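Local atomic coordinates of cyclohexadienyl dehydratase (Synthetic construct, PDB entry 5JOS), a protein that probably catalyses the dehydration, with loss of carbon dioxide, of prephenate to phenylpyruvate and of arogenate to phenylalanine, on a periplasmic binding protein scaffold. Residues T73-L78 against K98-S103. Numbering follows the deposited sequence.
Sequences TLMSDL and KKADFS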
# COMPACT_ATOMS: atom_id res chain seq x y z
N THR A 73 12.74 -14.03 6.53
CA THR A 73 12.08 -15.18 7.18
C THR A 73 10.58 -15.05 7.18
O THR A 73 9.89 -15.82 7.84
CB THR A 73 12.51 -15.23 8.64
OG1 THR A 73 12.20 -13.99 9.24
CG2 THR A 73 14.01 -15.52 8.75
N LEU A 74 10.04 -14.08 6.46
CA LEU A 74 8.61 -13.84 6.53
C LEU A 74 7.81 -15.08 6.15
O LEU A 74 6.79 -15.41 6.77
CB LEU A 74 8.27 -12.78 5.53
CG LEU A 74 6.83 -12.33 5.38
CD1 LEU A 74 6.36 -11.66 6.68
CD2 LEU A 74 6.67 -11.36 4.21
N MET A 75 8.23 -15.71 5.06
CA MET A 75 7.43 -16.77 4.49
C MET A 75 7.60 -18.00 5.36
O MET A 75 6.60 -18.67 5.59
CB MET A 75 7.80 -17.08 3.01
CG MET A 75 7.60 -15.91 2.01
SD MET A 75 5.92 -15.17 2.32
CE MET A 75 4.95 -16.74 2.22
N SER A 76 8.82 -18.29 5.82
CA SER A 76 8.99 -19.52 6.61
C SER A 76 8.38 -19.35 8.00
O SER A 76 7.78 -20.29 8.50
CB SER A 76 10.46 -20.01 6.66
OG SER A 76 11.20 -18.97 7.19
N ASP A 77 8.50 -18.17 8.62
CA ASP A 77 7.79 -17.90 9.87
C ASP A 77 6.29 -18.11 9.71
O ASP A 77 5.63 -18.77 10.52
CB ASP A 77 8.02 -16.48 10.37
CG ASP A 77 9.40 -16.29 10.90
OD1 ASP A 77 10.13 -17.30 11.01
OD2 ASP A 77 9.81 -15.15 11.10
N LEU A 78 5.75 -17.58 8.63
CA LEU A 78 4.32 -17.77 8.41
C LEU A 78 4.00 -19.26 8.30
O LEU A 78 3.05 -19.75 8.89
CB LEU A 78 3.88 -17.06 7.14
CG LEU A 78 2.38 -17.22 6.81
CD1 LEU A 78 1.56 -16.58 7.90
CD2 LEU A 78 1.96 -16.61 5.50
N LYS A 98 2.37 -18.27 -3.71
CA LYS A 98 2.59 -19.69 -3.78
C LYS A 98 2.56 -20.36 -2.42
O LYS A 98 2.26 -21.53 -2.31
CB LYS A 98 3.94 -19.99 -4.43
CG LYS A 98 3.82 -20.01 -5.94
CD LYS A 98 5.17 -19.98 -6.63
CE LYS A 98 6.03 -21.16 -6.24
NZ LYS A 98 7.10 -21.38 -7.27
N LYS A 99 2.90 -19.64 -1.40
CA LYS A 99 3.08 -20.25 -0.12
C LYS A 99 2.15 -19.65 0.89
O LYS A 99 2.29 -20.01 2.05
CB LYS A 99 4.51 -20.01 0.39
CG LYS A 99 5.63 -20.44 -0.59
CD LYS A 99 6.68 -19.32 -0.65
CE LYS A 99 7.74 -19.48 -1.74
NZ LYS A 99 8.63 -20.59 -1.35
N ALA A 100 1.26 -18.73 0.50
CA ALA A 100 0.38 -18.02 1.46
C ALA A 100 -0.88 -17.56 0.78
O ALA A 100 -0.95 -17.52 -0.44
CB ALA A 100 1.09 -16.83 2.05
N ASP A 101 -1.93 -17.33 1.54
CA ASP A 101 -3.13 -16.75 1.00
C ASP A 101 -3.06 -15.21 1.34
O ASP A 101 -2.62 -14.79 2.40
CB ASP A 101 -4.37 -17.31 1.69
CG ASP A 101 -4.84 -18.69 1.18
OD1 ASP A 101 -4.59 -19.01 -0.01
OD2 ASP A 101 -5.48 -19.45 2.01
N PHE A 102 -3.58 -14.38 0.46
CA PHE A 102 -3.72 -12.96 0.72
C PHE A 102 -5.19 -12.55 0.83
O PHE A 102 -6.01 -13.03 0.07
CB PHE A 102 -3.07 -12.22 -0.43
CG PHE A 102 -1.58 -12.08 -0.30
CD1 PHE A 102 -1.05 -11.02 0.37
CD2 PHE A 102 -0.74 -12.95 -0.91
CE1 PHE A 102 0.30 -10.81 0.45
CE2 PHE A 102 0.64 -12.79 -0.81
CZ PHE A 102 1.15 -11.72 -0.14
N SER A 103 -5.49 -11.66 1.77
CA SER A 103 -6.69 -10.88 1.75
C SER A 103 -6.89 -10.16 0.45
O SER A 103 -5.97 -9.96 -0.28
CB SER A 103 -6.63 -9.82 2.86
OG SER A 103 -5.82 -8.73 2.61
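With CG of Met75 turned anti to its own carbonyl carbon (chi1 -62°) and two further bends along the chain, the methyl CE is carried across to Lys99 and Ala100; Leu78, whose CG instead lies anti to its amide nitrogen (chi1 179°), sends CD2 to the same alanine. Met75 and Leu78 illustrate how, in the periplasmic binding protein fold, a short helix can rest on the residues leading into a neighbouring strand, through two side chains one turn apart. Helix 74-79 supplies Met75 and Leu78. Facing it is the turn that leads from helix 94-97 into strand 101-102, an outer strand of a small antiparallel sheet whose middle strand is 205-213. Only carbon meets carbon here, and the buried area is modest, 155 Å² over both sides. The methionine and lysine side chains cross at about a right angle. CE of Met75 lies 3.8 Å from CB of Lys99; the lysine touches with the root of its chain and not with its ammonium group. Met212 of strand 205-213 packs against both Met75 and Ala100, which places the contact beside the middle strand of that sheet, while Phe83 and Pro214 pack against Leu78. Ala100 is buried, and its single methyl receives both helix residues: CB stands 3.9 Å from CE of Met75 and 3.6 Å from CD2 of Leu78.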